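Local atomic coordinates of dephospho-CoA kinase (Campylobacter jejuni subsp. jejuni serotype O:2, PDB entry 4ZO4), a protein that probably catalyses the last step of coenzyme A biosynthesis, transferring phosphate from ATP to the 3'-hydroxyl of dephospho-CoA. Residues Lys41-Asn46 with Asn90-Lys95; Glu45-Leu50 with Lys67-Lys72; Lys52-Phe57 with Lys82-Ile87. One frame throughout, in Å; residues are numbered along the deposited sequence.

Contact 1. Residues Lys41-Asn46 with Asn90-Lys95; sequences KILDEN and NFTHPK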
loop_
_atom_site.group_PDB
_atom_site.type_symbol
_atom_site.label_atom_id
_atom_site.label_comp_id
_atom_site.label_asym_id
_atom_site.label_seq_id
_atom_site.Cartn_x
_atom_site.Cartn_y
_atom_site.Cartn_z
ATOM N N LYS A 41 -24.663 -9.332 3.475
ATOM C CA LYS A 41 -25.909 -9.249 2.698
ATOM C C LYS A 41 -25.730 -8.451 1.383
ATOM O O LYS A 41 -26.518 -8.606 0.444
ATOM C CB LYS A 41 -27.042 -8.648 3.563
ATOM C CG LYS A 41 -28.399 -9.366 3.441
ATOM C CD LYS A 41 -29.354 -8.678 2.461
ATOM C CE LYS A 41 -30.525 -9.558 2.039
ATOM N NZ LYS A 41 -30.154 -10.395 0.859
ATOM N N ILE A 42 -24.702 -7.601 1.305
ATOM C CA ILE A 42 -24.433 -6.854 0.078
ATOM C C ILE A 42 -23.983 -7.814 -1.028
ATOM O O ILE A 42 -24.463 -7.716 -2.177
ATOM C CB ILE A 42 -23.369 -5.759 0.294
ATOM C CG1 ILE A 42 -23.952 -4.552 1.040
ATOM C CG2 ILE A 42 -22.778 -5.294 -1.022
ATOM C CD1 ILE A 42 -25.312 -4.112 0.588
ATOM N N LEU A 43 -23.098 -8.749 -0.674
ATOM C CA LEU A 43 -22.655 -9.778 -1.617
ATOM C C LEU A 43 -23.808 -10.588 -2.202
ATOM O O LEU A 43 -23.791 -10.882 -3.395
ATOM C CB LEU A 43 -21.663 -10.724 -0.965
ATOM C CG LEU A 43 -20.427 -10.012 -0.426
ATOM C CD1 LEU A 43 -19.436 -11.051 0.078
ATOM C CD2 LEU A 43 -19.772 -9.076 -1.454
ATOM N N ASP A 44 -24.804 -10.931 -1.377
ATOM C CA ASP A 44 -25.964 -11.697 -1.842
ATOM C C ASP A 44 -26.955 -10.854 -2.625
ATOM O O ASP A 44 -27.570 -11.353 -3.557
ATOM C CB ASP A 44 -26.702 -12.356 -0.669
ATOM C CG ASP A 44 -25.951 -13.554 -0.068
ATOM O OD1 ASP A 44 -25.616 -14.510 -0.807
ATOM O OD2 ASP A 44 -25.734 -13.557 1.159
ATOM N N GLU A 45 -27.167 -9.594 -2.251
ATOM C CA GLU A 45 -28.104 -8.748 -3.028
ATOM C C GLU A 45 -27.551 -8.476 -4.408
ATOM O O GLU A 45 -28.305 -8.216 -5.312
ATOM C CB GLU A 45 -28.355 -7.395 -2.366
ATOM C CG GLU A 45 -29.247 -7.415 -1.132
ATOM C CD GLU A 45 -29.259 -6.071 -0.409
ATOM O OE1 GLU A 45 -29.519 -5.037 -1.082
ATOM O OE2 GLU A 45 -29.003 -6.053 0.826
ATOM N N ASN A 46 -26.222 -8.486 -4.542
ATOM C CA ASN A 46 -25.538 -8.203 -5.813
ATOM C C ASN A 46 -24.808 -9.425 -6.289
ATOM O O ASN A 46 -23.628 -9.366 -6.616
ATOM C CB ASN A 46 -24.547 -7.063 -5.632
ATOM C CG ASN A 46 -25.242 -5.783 -5.295
ATOM O OD1 ASN A 46 -25.827 -5.168 -6.167
ATOM N ND2 ASN A 46 -25.251 -5.413 -4.013
ATOM N N ASN A 90 -13.994 -1.475 -4.231
ATOM C CA ASN A 90 -14.693 -0.331 -4.790
ATOM C C ASN A 90 -16.126 -0.682 -5.110
ATOM O O ASN A 90 -17.037 0.152 -5.068
ATOM C CB ASN A 90 -13.980 0.178 -6.027
ATOM C CG ASN A 90 -14.757 1.263 -6.728
ATOM O OD1 ASN A 90 -14.761 2.406 -6.296
ATOM N ND2 ASN A 90 -15.425 0.907 -7.812
ATOM N N PHE A 91 -16.360 -1.941 -5.398
ATOM C CA PHE A 91 -17.740 -2.385 -5.578
ATOM C C PHE A 91 -18.585 -2.275 -4.326
ATOM O O PHE A 91 -19.733 -1.874 -4.423
ATOM C CB PHE A 91 -17.767 -3.825 -6.041
ATOM C CG PHE A 91 -19.097 -4.262 -6.549
ATOM C CD1 PHE A 91 -19.554 -3.854 -7.790
ATOM C CD2 PHE A 91 -19.876 -5.114 -5.805
ATOM C CE1 PHE A 91 -20.794 -4.291 -8.269
ATOM C CE2 PHE A 91 -21.106 -5.549 -6.254
ATOM C CZ PHE A 91 -21.560 -5.154 -7.494
ATOM N N THR A 92 -18.028 -2.670 -3.173
ATOM C CA THR A 92 -18.814 -2.909 -1.960
ATOM C C THR A 92 -18.889 -1.688 -1.057
ATOM O O THR A 92 -19.915 -1.395 -0.487
ATOM C CB THR A 92 -18.198 -4.040 -1.118
ATOM O OG1 THR A 92 -16.807 -3.792 -0.918
ATOM C CG2 THR A 92 -18.345 -5.363 -1.804
ATOM N N HIS A 93 -17.773 -0.984 -0.922
ATOM C CA HIS A 93 -17.672 0.148 -0.020
ATOM C C HIS A 93 -18.859 1.114 -0.069
ATOM O O HIS A 93 -19.451 1.391 0.973
ATOM C CB HIS A 93 -16.364 0.919 -0.217
ATOM C CG HIS A 93 -15.139 0.197 0.255
ATOM N ND1 HIS A 93 -13.860 0.667 0.014
ATOM C CD2 HIS A 93 -14.988 -0.955 0.949
ATOM C CE1 HIS A 93 -12.982 -0.151 0.570
ATOM N NE2 HIS A 93 -13.636 -1.154 1.125
ATOM N N PRO A 94 -19.194 1.666 -1.250
ATOM C CA PRO A 94 -20.342 2.599 -1.215
ATOM C C PRO A 94 -21.698 1.921 -0.877
ATOM O O PRO A 94 -22.586 2.552 -0.276
ATOM C CB PRO A 94 -20.351 3.188 -2.612
ATOM C CG PRO A 94 -19.588 2.198 -3.473
ATOM C CD PRO A 94 -18.560 1.601 -2.580
ATOM N N LYS A 95 -21.841 0.649 -1.219
ATOM C CA LYS A 95 -23.058 -0.116 -0.916
ATOM C C LYS A 95 -23.181 -0.427 0.554
ATOM O O LYS A 95 -24.291 -0.410 1.117
ATOM C CB LYS A 95 -23.080 -1.434 -1.690
ATOM C CG LYS A 95 -23.382 -1.244 -3.146
ATOM C CD LYS A 95 -23.030 -2.481 -3.951
ATOM C CE LYS A 95 -23.236 -2.288 -5.456
ATOM N NZ LYS A 95 -22.049 -1.687 -6.149
#
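Ile42 and Lys95 meet where helix 35-45 passes helix 82-109, their CA atoms 6.9 Å apart. The CG2 branch of Ile42, anti to its backbone N (chi1 -76° for CG1), lies 3.9 Å from Lys95 CB, while its CD1 comes as near to Lys95 O. One residue along, Leu43 brings CD2 to within 4.0 Å of Thr92 CG2, methyl against methyl. Ile42, Leu43 and Thr92 form the buried side of the contact. No hydrogen bond crosses it; the Thr92 hydroxyl is used within its own helix, by Leu88 O. Phe79 of the second subunit packs on both Leu43 and Thr92.

The other side is partly exposed, just as close, and built from Phe91 and from polar side chains used along their carbon parts. Asn46 sets CB against the edge of the Phe91 ring, 3.8 Å from CE2, and lays its amide across the outer methylenes of Lys95, with ND2 3.7 Å from CD. The amide is steadied by its own helix end: Asn46 ND2 donates to Ile42 O at 3.0 Å, N-H...O angle 152°, and Asn46 N reaches the same oxygen from the opposite face of the carbonyl plane. Lys95 bends only at its last torsion (chi4 86°), which brings NZ over the centre of the Phe91 ring and within 2.9 Å of Phe91 O. Two helices thus pack through a small apolar patch flanked by Asn46 and the Lys95 chain, in the helical domain that follows strand 31-34, probably the CoA-binding domain of the dephospho-CoA kinase fold.

Contact 2. Residues Glu45-Leu50 with Lys67-Lys72; sequences ENALEL and KKIDRK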
loop_
_atom_site.group_PDB
_atom_site.type_symbol
_atom_site.label_atom_id
_atom_site.label_comp_id
_atom_site.label_asym_id
_atom_site.label_seq_id
_atom_site.Cartn_x
_atom_site.Cartn_y
_atom_site.Cartn_z
ATOM N N GLU A 45 -27.167 -9.594 -2.251
ATOM C CA GLU A 45 -28.104 -8.748 -3.028
ATOM C C GLU A 45 -27.551 -8.476 -4.408
ATOM O O GLU A 45 -28.305 -8.216 -5.312
ATOM C CB GLU A 45 -28.355 -7.395 -2.366
ATOM C CG GLU A 45 -29.247 -7.415 -1.132
ATOM C CD GLU A 45 -29.259 -6.071 -0.409
ATOM O OE1 GLU A 45 -29.519 -5.037 -1.082
ATOM O OE2 GLU A 45 -29.003 -6.053 0.826
ATOM N N ASN A 46 -26.222 -8.486 -4.542
ATOM C CA ASN A 46 -25.538 -8.203 -5.813
ATOM C C ASN A 46 -24.808 -9.425 -6.289
ATOM O O ASN A 46 -23.628 -9.366 -6.616
ATOM C CB ASN A 46 -24.547 -7.063 -5.632
ATOM C CG ASN A 46 -25.242 -5.783 -5.295
ATOM O OD1 ASN A 46 -25.827 -5.168 -6.167
ATOM N ND2 ASN A 46 -25.251 -5.413 -4.013
ATOM N N ALA A 47 -25.522 -10.541 -6.321
ATOM C CA ALA A 47 -24.918 -11.812 -6.631
ATOM C C ALA A 47 -24.743 -11.947 -8.141
ATOM O O ALA A 47 -23.686 -12.365 -8.590
ATOM C CB ALA A 47 -25.743 -12.957 -6.055
ATOM N N LEU A 48 -25.752 -11.580 -8.924
ATOM C CA LEU A 48 -25.588 -11.660 -10.381
ATOM C C LEU A 48 -24.517 -10.701 -10.905
ATOM O O LEU A 48 -23.694 -11.097 -11.736
ATOM C CB LEU A 48 -26.906 -11.437 -11.135
ATOM C CG LEU A 48 -27.889 -12.610 -11.078
ATOM C CD1 LEU A 48 -29.121 -12.328 -11.931
ATOM C CD2 LEU A 48 -27.226 -13.915 -11.498
ATOM N N GLU A 49 -24.508 -9.456 -10.449
ATOM C CA GLU A 49 -23.523 -8.530 -11.002
ATOM C C GLU A 49 -22.101 -8.993 -10.687
ATOM O O GLU A 49 -21.237 -8.973 -11.548
ATOM C CB GLU A 49 -23.777 -7.072 -10.603
ATOM C CG GLU A 49 -24.567 -6.311 -11.672
ATOM C CD GLU A 49 -23.874 -6.302 -13.072
ATOM O OE1 GLU A 49 -24.583 -6.377 -14.130
ATOM O OE2 GLU A 49 -22.611 -6.230 -13.115
ATOM N N LEU A 50 -21.890 -9.480 -9.474
ATOM C CA LEU A 50 -20.584 -9.984 -9.046
ATOM C C LEU A 50 -20.113 -11.186 -9.899
ATOM O O LEU A 50 -18.947 -11.284 -10.299
ATOM C CB LEU A 50 -20.628 -10.351 -7.552
ATOM C CG LEU A 50 -20.689 -9.208 -6.517
ATOM C CD1 LEU A 50 -21.234 -9.687 -5.175
ATOM C CD2 LEU A 50 -19.300 -8.603 -6.305
ATOM N N LYS A 67 -28.999 -17.586 -7.041
ATOM C CA LYS A 67 -28.481 -16.239 -6.933
ATOM C C LYS A 67 -27.840 -16.003 -5.562
ATOM O O LYS A 67 -28.136 -15.026 -4.867
ATOM C CB LYS A 67 -29.572 -15.217 -7.284
ATOM C CG LYS A 67 -29.808 -15.140 -8.792
ATOM C CD LYS A 67 -31.007 -14.290 -9.189
ATOM C CE LYS A 67 -32.258 -15.129 -9.443
ATOM N NZ LYS A 67 -33.334 -14.339 -10.111
ATOM N N LYS A 68 -26.963 -16.930 -5.186
ATOM C CA LYS A 68 -26.159 -16.803 -3.981
ATOM C C LYS A 68 -24.688 -16.847 -4.393
ATOM O O LYS A 68 -24.356 -17.478 -5.393
ATOM C CB LYS A 68 -26.492 -17.934 -2.997
ATOM C CG LYS A 68 -27.237 -17.487 -1.754
ATOM C CD LYS A 68 -27.559 -18.660 -0.831
ATOM C CE LYS A 68 -27.388 -18.289 0.649
ATOM N NZ LYS A 68 -28.368 -19.036 1.510
ATOM N N ILE A 69 -23.825 -16.172 -3.631
ATOM C CA ILE A 69 -22.390 -16.059 -3.960
ATOM C C ILE A 69 -21.603 -17.092 -3.155
ATOM O O ILE A 69 -21.732 -17.172 -1.926
ATOM C CB ILE A 69 -21.839 -14.627 -3.681
ATOM C CG1 ILE A 69 -22.008 -13.723 -4.900
ATOM C CG2 ILE A 69 -20.371 -14.636 -3.275
ATOM C CD1 ILE A 69 -20.912 -13.853 -5.935
ATOM N N ASP A 70 -20.784 -17.872 -3.852
ATOM C CA ASP A 70 -19.845 -18.759 -3.194
ATOM C C ASP A 70 -18.746 -17.869 -2.623
ATOM O O ASP A 70 -17.885 -17.391 -3.361
ATOM C CB ASP A 70 -19.274 -19.768 -4.188
ATOM C CG ASP A 70 -18.826 -21.080 -3.527
ATOM O OD1 ASP A 70 -18.453 -21.088 -2.330
ATOM O OD2 ASP A 70 -18.838 -22.117 -4.234
ATOM N N ARG A 71 -18.815 -17.623 -1.312
ATOM C CA ARG A 71 -17.898 -16.709 -0.623
ATOM C C ARG A 71 -16.494 -17.289 -0.462
ATOM O O ARG A 71 -15.527 -16.546 -0.273
ATOM C CB ARG A 71 -18.473 -16.288 0.751
ATOM C CG ARG A 71 -19.313 -15.007 0.723
ATOM C CD ARG A 71 -20.542 -15.045 1.628
ATOM N NE ARG A 71 -20.213 -14.926 3.051
ATOM C CZ ARG A 71 -20.442 -15.852 3.990
ATOM N NH1 ARG A 71 -21.012 -17.024 3.701
ATOM N NH2 ARG A 71 -20.107 -15.599 5.250
ATOM N N LYS A 72 -16.380 -18.612 -0.532
ATOM C CA LYS A 72 -15.071 -19.263 -0.453
ATOM C C LYS A 72 -14.257 -18.959 -1.710
ATOM O O LYS A 72 -13.129 -18.487 -1.642
ATOM C CB LYS A 72 -15.232 -20.779 -0.280
ATOM C CG LYS A 72 -13.962 -21.486 0.190
ATOM C CD LYS A 72 -14.196 -22.959 0.513
ATOM C CE LYS A 72 -12.873 -23.715 0.625
ATOM N NZ LYS A 72 -13.055 -25.184 0.819
#
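Ile69 lays its CG1-CD1 arm over the first turn of helix 47-54, with CG1 3.9 Å from Ala47 CA and 4.0 Å from Ala47 CB. The arm continues inward, and its CD1 comes 3.9 Å from Leu50 CB, the two side chains crossing at about a right angle. Both ends of this overlap are buried, and Leu50 passes the apolar layer on to Leu43 of helix 35-45 and to Leu88 and Phe91 of helix 82-109.

Ala47 and Ile69 are also the closest backbone pair, with CA atoms 5.6 Å apart. Ala47 CB faces the loop main chain, 3.4 Å from Lys67 O. The contact joins the start of one helix to the loop that leads into the next. Asn46 is at the N-cap position of helix 47-54, but its side chain makes no capping bond and turns back to Ile42 O; Asp70 precedes helix 71-80 in the same way. No hydrogen bond links the two segments. Both helices belong to the all-helical part of the chain between strands 31-34 and 114-117 of the P-loop kinase fold, probably its substrate-binding domain.

Toward solvent the packing passes to the aliphatic part of a charged chain. Lys67 has left-handed backbone angles, and its side chain crosses Leu48 on a slant. Leu48 CG and CD2 each lie 3.9 Å from Lys67 CG, and CD1 is as close to CD; the lysine chain bends at chi3 (-97°). Arg71, in the first turn of helix 71-80, forms a salt bridge with Glu76 of the second subunit.

Contact 3. Residues Lys52-Phe57 with Lys82-Ile87; sequences KIFSPF and KEAKKI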
loop_
_atom_site.group_PDB
_atom_site.type_symbol
_atom_site.label_atom_id
_atom_site.label_comp_id
_atom_site.label_asym_id
_atom_site.label_seq_id
_atom_site.Cartn_x
_atom_site.Cartn_y
_atom_site.Cartn_z
ATOM N N LYS A 52 -20.732 -11.656 -13.071
ATOM C CA LYS A 52 -20.201 -11.035 -14.339
ATOM C C LYS A 52 -18.788 -10.479 -14.156
ATOM O O LYS A 52 -17.865 -10.873 -14.814
ATOM C CB LYS A 52 -21.095 -9.885 -14.835
ATOM C CG LYS A 52 -22.281 -10.297 -15.694
ATOM C CD LYS A 52 -23.534 -9.495 -15.344
ATOM C CE LYS A 52 -24.746 -10.010 -16.111
ATOM N NZ LYS A 52 -26.075 -9.526 -15.606
ATOM N N ILE A 53 -18.648 -9.583 -13.202
ATOM C CA ILE A 53 -17.411 -8.881 -12.906
ATOM C C ILE A 53 -16.297 -9.862 -12.578
ATOM O O ILE A 53 -15.216 -9.714 -13.075
ATOM C CB ILE A 53 -17.657 -7.923 -11.702
ATOM C CG1 ILE A 53 -18.798 -6.922 -12.018
ATOM C CG2 ILE A 53 -16.394 -7.159 -11.330
ATOM C CD1 ILE A 53 -19.226 -6.076 -10.842
ATOM N N PHE A 54 -16.555 -10.870 -11.739
ATOM C CA PHE A 54 -15.486 -11.748 -11.218
ATOM C C PHE A 54 -15.283 -13.091 -11.914
ATOM O O PHE A 54 -14.195 -13.655 -11.852
ATOM C CB PHE A 54 -15.699 -11.983 -9.736
ATOM C CG PHE A 54 -15.404 -10.784 -8.916
ATOM C CD1 PHE A 54 -14.104 -10.458 -8.599
ATOM C CD2 PHE A 54 -16.414 -9.939 -8.524
ATOM C CE1 PHE A 54 -13.814 -9.327 -7.864
ATOM C CE2 PHE A 54 -16.132 -8.812 -7.784
ATOM C CZ PHE A 54 -14.828 -8.499 -7.464
ATOM N N SER A 55 -16.322 -13.617 -12.548
ATOM C CA SER A 55 -16.206 -14.868 -13.292
ATOM C C SER A 55 -14.996 -14.902 -14.218
ATOM O O SER A 55 -14.344 -15.938 -14.290
ATOM C CB SER A 55 -17.484 -15.198 -14.079
ATOM O OG SER A 55 -17.747 -14.247 -15.091
ATOM N N PRO A 56 -14.657 -13.784 -14.893
ATOM C CA PRO A 56 -13.417 -13.883 -15.721
ATOM C C PRO A 56 -12.090 -14.140 -14.978
ATOM O O PRO A 56 -11.044 -14.198 -15.625
ATOM C CB PRO A 56 -13.340 -12.515 -16.453
ATOM C CG PRO A 56 -14.325 -11.622 -15.790
ATOM C CD PRO A 56 -15.374 -12.518 -15.137
ATOM N N PHE A 57 -12.116 -14.239 -13.644
ATOM C CA PHE A 57 -10.908 -14.532 -12.862
ATOM C C PHE A 57 -10.752 -16.007 -12.537
ATOM O O PHE A 57 -9.682 -16.438 -12.100
ATOM C CB PHE A 57 -10.915 -13.757 -11.558
ATOM C CG PHE A 57 -10.727 -12.297 -11.732
ATOM C CD1 PHE A 57 -9.459 -11.771 -11.911
ATOM C CD2 PHE A 57 -11.810 -11.437 -11.695
ATOM C CE1 PHE A 57 -9.279 -10.407 -12.058
ATOM C CE2 PHE A 57 -11.638 -10.070 -11.827
ATOM C CZ PHE A 57 -10.375 -9.555 -12.015
ATOM N N LYS A 82 -4.822 -9.123 -7.164
ATOM C CA LYS A 82 -4.813 -7.726 -6.732
ATOM C C LYS A 82 -5.920 -6.898 -7.408
ATOM O O LYS A 82 -6.551 -6.042 -6.799
ATOM C CB LYS A 82 -3.433 -7.129 -7.035
ATOM C CG LYS A 82 -3.008 -5.917 -6.217
ATOM C CD LYS A 82 -1.524 -5.617 -6.443
ATOM C CE LYS A 82 -1.051 -4.363 -5.712
ATOM N NZ LYS A 82 0.423 -4.157 -5.840
ATOM N N GLU A 83 -6.158 -7.172 -8.670
ATOM C CA GLU A 83 -7.133 -6.434 -9.437
ATOM C C GLU A 83 -8.512 -6.786 -8.933
ATOM O O GLU A 83 -9.381 -5.918 -8.838
ATOM C CB GLU A 83 -7.007 -6.781 -10.935
ATOM C CG GLU A 83 -7.951 -6.011 -11.852
ATOM C CD GLU A 83 -8.295 -6.751 -13.137
ATOM O OE1 GLU A 83 -7.386 -7.363 -13.732
ATOM O OE2 GLU A 83 -9.477 -6.709 -13.554
ATOM N N ALA A 84 -8.726 -8.063 -8.621
ATOM C CA ALA A 84 -10.024 -8.529 -8.102
ATOM C C ALA A 84 -10.296 -7.880 -6.770
ATOM O O ALA A 84 -11.382 -7.406 -6.511
ATOM C CB ALA A 84 -10.032 -10.019 -7.944
ATOM N N LYS A 85 -9.287 -7.847 -5.927
ATOM C CA LYS A 85 -9.416 -7.241 -4.635
ATOM C C LYS A 85 -9.829 -5.786 -4.744
ATOM O O LYS A 85 -10.747 -5.349 -4.053
ATOM C CB LYS A 85 -8.097 -7.333 -3.877
ATOM C CG LYS A 85 -8.220 -7.139 -2.367
ATOM C CD LYS A 85 -6.977 -6.496 -1.778
ATOM C CE LYS A 85 -5.684 -7.184 -2.206
ATOM N NZ LYS A 85 -4.470 -6.512 -1.656
ATOM N N LYS A 86 -9.159 -5.005 -5.587
ATOM C CA LYS A 86 -9.505 -3.590 -5.655
ATOM C C LYS A 86 -10.909 -3.447 -6.194
ATOM O O LYS A 86 -11.678 -2.641 -5.708
ATOM C CB LYS A 86 -8.524 -2.798 -6.490
ATOM C CG LYS A 86 -7.162 -2.632 -5.838
ATOM C CD LYS A 86 -6.257 -1.701 -6.639
ATOM C CE LYS A 86 -4.823 -1.709 -6.087
ATOM N NZ LYS A 86 -3.951 -0.593 -6.579
ATOM N N ILE A 87 -11.285 -4.257 -7.170
ATOM C CA ILE A 87 -12.615 -4.106 -7.730
ATOM C C ILE A 87 -13.651 -4.391 -6.647
ATOM O O ILE A 87 -14.620 -3.629 -6.489
ATOM C CB ILE A 87 -12.800 -4.965 -8.985
ATOM C CG1 ILE A 87 -11.952 -4.415 -10.135
ATOM C CG2 ILE A 87 -14.223 -4.905 -9.489
ATOM C CD1 ILE A 87 -11.912 -5.339 -11.330
#
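Phe57 sends its ring from the 3-10 turn after helix 47-54 toward the first turns of helix 82-109. Its CB stays 5.3 Å from Ala84 CB; CG, anti to its own carbonyl carbon (chi1 -70°), starts a ring that slides over that methyl. Ala84 CB sits 4.1 Å from the ring centroid and 8° off the normal, a CH-pi contact over the face, with CZ, 4.1 Å away, the nearest of the six ring carbons. At the far edge CE1 lies 3.9 Å from Glu83 CD, and the tip atom CZ is 3.4 Å from Glu83 OE2, near the ring plane. The carboxylate is turned 65° to the ring and is held from the second subunit, by Arg161 and Ser164 of that chain.

Phe54 meets the methyl from a second direction. Its CE1 lies 3.8 Å from Ala84 CB and has the Ala84 carbonyl oxygen at its edge, while CZ only brushes Ile87 CG2. That same branch of Ile87 packs against Ile53 CG2 at 3.6 Å, branch to branch. Ala84 thus packs into the corner formed by the two phenylalanine rings, with Ile87 continuing the row one turn on: helix-helix packing in the distal, all-helical part of a dephospho-CoA kinase subunit, at its interface with a second subunit.

Overall arrangement
All three contacts lie on the same side of the chain's centre, away from the predicted ATP site, and all reach the second subunit. Contacts 1 and 3 use different parts of helix 82-109, against helix 35-45 and the end of helix 47-54 respectively; contact 2 joins the start of helix 47-54 to the loop before helix 71-80. Contact 3 is the buried, aromatic one, whereas contacts 1 and 2 each pass from an apolar interior to a lysine chain at the surface. Leu50 of contact 2 and Ile53 of contact 3 both touch Phe91 of contact 1, joining the three apolar layers. None has a hydrogen bond between its own segments.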